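Local structure of envelope glycoprotein E (Human herpesvirus 1, 2GIY) at residues F23-V33 / N132-S143. The protein pairs with its partner glycoprotein gI to bind the Fc part of host IgG and, in epithelial cells, to support cell-to-cell spread of the virus. Residues are numbered along the deposited sequence; the frame is centred on the assembly and turned at random.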
loop_
_atom_site.group_PDB
_atom_site.type_symbol
_atom_site.label_atom_id
_atom_site.label_comp_id
_atom_site.label_asym_id
_atom_site.label_seq_id
_atom_site.Cartn_x
_atom_site.Cartn_y
_atom_site.Cartn_z
ATOM N N PHE A 23 13.792 -3.351 -19.877
ATOM C CA PHE A 23 15.139 -2.934 -20.230
ATOM C C PHE A 23 15.640 -3.638 -21.484
ATOM O O PHE A 23 15.152 -4.708 -21.846
ATOM C CB PHE A 23 16.102 -3.205 -19.066
ATOM C CG PHE A 23 16.439 -4.663 -18.867
ATOM C CD1 PHE A 23 17.439 -5.274 -19.625
ATOM C CD2 PHE A 23 15.764 -5.421 -17.916
ATOM C CE1 PHE A 23 17.766 -6.622 -19.438
ATOM C CE2 PHE A 23 16.079 -6.770 -17.719
ATOM C CZ PHE A 23 17.086 -7.371 -18.484
ATOM N N SER A 24 16.614 -3.021 -22.143
ATOM C CA SER A 24 17.226 -3.600 -23.333
ATOM C C SER A 24 18.621 -4.026 -22.894
ATOM O O SER A 24 19.257 -3.342 -22.092
ATOM C CB SER A 24 17.315 -2.563 -24.458
ATOM O OG SER A 24 16.022 -2.191 -24.905
ATOM N N PRO A 25 19.108 -5.170 -23.396
ATOM C CA PRO A 25 20.439 -5.668 -23.032
ATOM C C PRO A 25 21.551 -4.627 -23.169
ATOM O O PRO A 25 21.657 -3.943 -24.193
ATOM C CB PRO A 25 20.636 -6.846 -23.982
ATOM C CG PRO A 25 19.241 -7.354 -24.168
ATOM C CD PRO A 25 18.453 -6.077 -24.355
ATOM N N GLY A 26 22.376 -4.515 -22.133
ATOM C CA GLY A 26 23.468 -3.559 -22.160
ATOM C C GLY A 26 23.192 -2.289 -21.379
ATOM O O GLY A 26 24.115 -1.528 -21.080
ATOM N N GLU A 27 21.927 -2.048 -21.049
ATOM C CA GLU A 27 21.563 -0.853 -20.300
ATOM C C GLU A 27 21.917 -0.984 -18.826
ATOM O O GLU A 27 22.069 -2.086 -18.300
ATOM C CB GLU A 27 20.062 -0.569 -20.417
ATOM C CG GLU A 27 19.569 -0.281 -21.823
ATOM C CD GLU A 27 18.136 0.220 -21.841
ATOM O OE1 GLU A 27 17.292 -0.353 -21.121
ATOM O OE2 GLU A 27 17.850 1.186 -22.580
ATOM N N THR A 28 22.057 0.158 -18.170
ATOM C CA THR A 28 22.344 0.199 -16.746
ATOM C C THR A 28 21.183 0.972 -16.150
ATOM O O THR A 28 20.830 2.047 -16.633
ATOM C CB THR A 28 23.670 0.925 -16.446
ATOM O OG1 THR A 28 24.761 0.132 -16.920
ATOM C CG2 THR A 28 23.832 1.150 -14.947
ATOM N N PHE A 29 20.566 0.410 -15.120
ATOM C CA PHE A 29 19.433 1.065 -14.494
ATOM C C PHE A 29 19.293 0.627 -13.050
ATOM O O PHE A 29 19.983 -0.283 -12.591
ATOM C CB PHE A 29 18.151 0.739 -15.265
ATOM C CG PHE A 29 17.766 -0.714 -15.220
ATOM C CD1 PHE A 29 17.020 -1.220 -14.159
ATOM C CD2 PHE A 29 18.154 -1.580 -16.239
ATOM C CE1 PHE A 29 16.663 -2.567 -14.115
ATOM C CE2 PHE A 29 17.805 -2.925 -16.207
ATOM C CZ PHE A 29 17.057 -3.421 -15.141
ATOM N N SER A 30 18.382 1.280 -12.344
ATOM C CA SER A 30 18.130 0.979 -10.947
ATOM C C SER A 30 16.633 0.923 -10.688
ATOM O O SER A 30 15.847 1.525 -11.420
ATOM C CB SER A 30 18.754 2.068 -10.068
ATOM O OG SER A 30 18.284 1.985 -8.737
ATOM N N THR A 31 16.234 0.182 -9.662
ATOM C CA THR A 31 14.830 0.126 -9.305
ATOM C C THR A 31 14.592 1.468 -8.624
ATOM O O THR A 31 15.544 2.179 -8.294
ATOM C CB THR A 31 14.523 -1.015 -8.309
ATOM O OG1 THR A 31 15.309 -0.845 -7.121
ATOM C CG2 THR A 31 14.834 -2.364 -8.936
ATOM N N ASN A 32 13.331 1.817 -8.415
ATOM C CA ASN A 32 12.999 3.082 -7.780
ATOM C C ASN A 32 11.873 2.865 -6.782
ATOM O O ASN A 32 10.773 3.390 -6.938
ATOM C CB ASN A 32 12.585 4.103 -8.841
ATOM C CG ASN A 32 12.282 5.464 -8.255
ATOM O OD1 ASN A 32 13.063 6.002 -7.467
ATOM N ND2 ASN A 32 11.148 6.035 -8.642
ATOM N N VAL A 33 12.161 2.063 -5.764
ATOM C CA VAL A 33 11.192 1.758 -4.727
ATOM C C VAL A 33 11.281 2.805 -3.625
ATOM O O VAL A 33 12.374 3.230 -3.251
ATOM C CB VAL A 33 11.468 0.369 -4.107
ATOM C CG1 VAL A 33 10.433 0.053 -3.036
ATOM C CG2 VAL A 33 11.457 -0.694 -5.196
ATOM N N ASN A 132 17.360 0.044 -3.083
ATOM C CA ASN A 132 17.147 -0.239 -4.496
ATOM C C ASN A 132 18.241 -1.108 -5.088
ATOM O O ASN A 132 19.376 -1.114 -4.614
ATOM C CB ASN A 132 17.045 1.059 -5.296
ATOM C CG ASN A 132 15.718 1.749 -5.104
ATOM O OD1 ASN A 132 14.667 1.183 -5.407
ATOM N ND2 ASN A 132 15.755 2.975 -4.599
ATOM N N LEU A 133 17.881 -1.850 -6.127
ATOM C CA LEU A 133 18.818 -2.728 -6.815
ATOM C C LEU A 133 19.298 -2.054 -8.088
ATOM O O LEU A 133 18.517 -1.412 -8.788
ATOM C CB LEU A 133 18.133 -4.041 -7.202
ATOM C CG LEU A 133 17.549 -4.913 -6.092
ATOM C CD1 LEU A 133 16.843 -6.110 -6.725
ATOM C CD2 LEU A 133 18.660 -5.371 -5.153
ATOM N N GLU A 134 20.581 -2.214 -8.393
ATOM C CA GLU A 134 21.136 -1.645 -9.606
ATOM C C GLU A 134 21.621 -2.755 -10.522
ATOM O O GLU A 134 22.256 -3.709 -10.071
ATOM C CB GLU A 134 22.296 -0.699 -9.287
ATOM C CG GLU A 134 21.852 0.705 -8.933
ATOM C CD GLU A 134 23.009 1.679 -8.881
ATOM O OE1 GLU A 134 23.925 1.555 -9.722
ATOM O OE2 GLU A 134 22.995 2.574 -8.009
ATOM N N PHE A 135 21.306 -2.624 -11.807
ATOM C CA PHE A 135 21.707 -3.595 -12.819
ATOM C C PHE A 135 22.653 -2.922 -13.811
ATOM O O PHE A 135 22.276 -1.962 -14.486
ATOM C CB PHE A 135 20.477 -4.128 -13.565
ATOM C CG PHE A 135 19.499 -4.861 -12.684
ATOM C CD1 PHE A 135 18.684 -4.168 -11.793
ATOM C CD2 PHE A 135 19.391 -6.248 -12.750
ATOM C CE1 PHE A 135 17.773 -4.847 -10.982
ATOM C CE2 PHE A 135 18.483 -6.935 -11.942
ATOM C CZ PHE A 135 17.674 -6.230 -11.057
ATOM N N ARG A 136 23.882 -3.422 -13.885
ATOM C CA ARG A 136 24.892 -2.877 -14.791
ATOM C C ARG A 136 25.045 -3.807 -15.991
ATOM O O ARG A 136 25.123 -5.025 -15.825
ATOM C CB ARG A 136 26.244 -2.746 -14.075
ATOM C CG ARG A 136 26.347 -1.601 -13.065
ATOM C CD ARG A 136 25.432 -1.790 -11.859
ATOM N NE ARG A 136 25.563 -0.680 -10.910
ATOM C CZ ARG A 136 26.607 -0.497 -10.105
ATOM N NH1 ARG A 136 27.620 -1.354 -10.121
ATOM N NH2 ARG A 136 26.646 0.553 -9.293
ATOM N N ASP A 137 25.094 -3.230 -17.187
ATOM C CA ASP A 137 25.220 -4.007 -18.417
ATOM C C ASP A 137 24.219 -5.161 -18.374
ATOM O O ASP A 137 24.561 -6.316 -18.632
ATOM C CB ASP A 137 26.650 -4.539 -18.559
ATOM C CG ASP A 137 26.947 -5.053 -19.958
ATOM O OD1 ASP A 137 26.236 -4.652 -20.902
ATOM O OD2 ASP A 137 27.899 -5.844 -20.116
ATOM N N ALA A 138 22.978 -4.817 -18.040
ATOM C CA ALA A 138 21.887 -5.777 -17.920
ATOM C C ALA A 138 21.808 -6.742 -19.098
ATOM O O ALA A 138 22.033 -6.361 -20.245
ATOM C CB ALA A 138 20.562 -5.031 -17.767
ATOM N N SER A 139 21.497 -7.999 -18.803
ATOM C CA SER A 139 21.377 -9.013 -19.843
ATOM C C SER A 139 20.126 -9.838 -19.572
ATOM O O SER A 139 19.508 -9.711 -18.517
ATOM C CB SER A 139 22.616 -9.920 -19.865
ATOM O OG SER A 139 22.568 -10.895 -18.831
ATOM N N PRO A 140 19.724 -10.683 -20.530
ATOM C CA PRO A 140 18.528 -11.508 -20.338
ATOM C C PRO A 140 18.540 -12.351 -19.060
ATOM O O PRO A 140 17.482 -12.742 -18.563
ATOM C CB PRO A 140 18.499 -12.363 -21.602
ATOM C CG PRO A 140 19.070 -11.434 -22.632
ATOM C CD PRO A 140 20.249 -10.829 -21.901
ATOM N N GLN A 141 19.731 -12.616 -18.520
ATOM C CA GLN A 141 19.858 -13.421 -17.302
ATOM C C GLN A 141 19.194 -12.732 -16.104
ATOM O O GLN A 141 18.824 -13.385 -15.127
ATOM C CB GLN A 141 21.341 -13.661 -16.975
ATOM C CG GLN A 141 21.973 -12.517 -16.171
ATOM C CD GLN A 141 23.490 -12.514 -16.192
ATOM O OE1 GLN A 141 24.110 -12.195 -17.207
ATOM N NE2 GLN A 141 24.099 -12.867 -15.064
ATOM N N HIS A 142 19.052 -11.411 -16.181
ATOM C CA HIS A 142 18.456 -10.636 -15.090
ATOM C C HIS A 142 16.931 -10.560 -15.126
ATOM O O HIS A 142 16.312 -10.115 -14.163
ATOM C CB HIS A 142 19.019 -9.210 -15.098
ATOM C CG HIS A 142 20.492 -9.144 -14.852
ATOM N ND1 HIS A 142 21.362 -8.500 -15.707
ATOM C CD2 HIS A 142 21.250 -9.633 -13.842
ATOM C CE1 HIS A 142 22.591 -8.595 -15.233
ATOM N NE2 HIS A 142 22.551 -9.277 -14.103
ATOM N N SER A 143 16.329 -10.990 -16.229
ATOM C CA SER A 143 14.880 -10.933 -16.369
ATOM C C SER A 143 14.154 -11.856 -15.398
ATOM O O SER A 143 14.558 -13.003 -15.197
ATOM C CB SER A 143 14.484 -11.277 -17.806
ATOM O OG SER A 143 15.071 -10.352 -18.718
HETATM O O HOH W 1 14.041 5.119 -5.059
#
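Phe29 and Phe135 lie with their rings nearly parallel, planes at 16°, but offset so that little of one ring covers the other; Phe135 CB sits over one face of the Phe29 ring, 4.0 Å from its centroid. The two residues are the hydrogen-bonded pair of a short antiparallel pairing, 29-30 with 133-135, in the three-stranded sheet of this Ig V-type domain, the C-terminal domain of the gE ectodomain. The methyl of Thr31 approaches the edge of the Phe135 ring. Phe29 and Thr31 pack on Ile164 of strand 155-165, Thr31 and Leu133 on Trp51 of strand 45-54. Beside the strands, Ser139 O meets the edge of the Phe23 ring, 3.4 Å from CZ, and Ala138 CB fits obliquely between Phe23 and Phe29. On the other face Ser30 CB touches Glu134 CG (3.6 Å), a non-hydrogen-bonded pair; Arg136 NE and NH2 both meet Glu134 OE1 in a salt bridge, from one face of the carboxylate. The type II turn Ser24 to Glu27 continues the pairing through Gly26 N to Ala138 O (2.7 Å) and Ala138 N to Glu27 O (2.9 Å). At the other end Thr31 OG1, set between its backbone N and carbonyl carbon (chi1 58°), accepts from Leu133 N and donates to Asn132 OD1 (2.7 Å). That buried amide oxygen takes a second bond from Val33 N, in the carbonyl plane on a lone pair (2.7 Å), while Asn132 ND2 donates to a water that bridges to Asn32 OD1 and Val33 O.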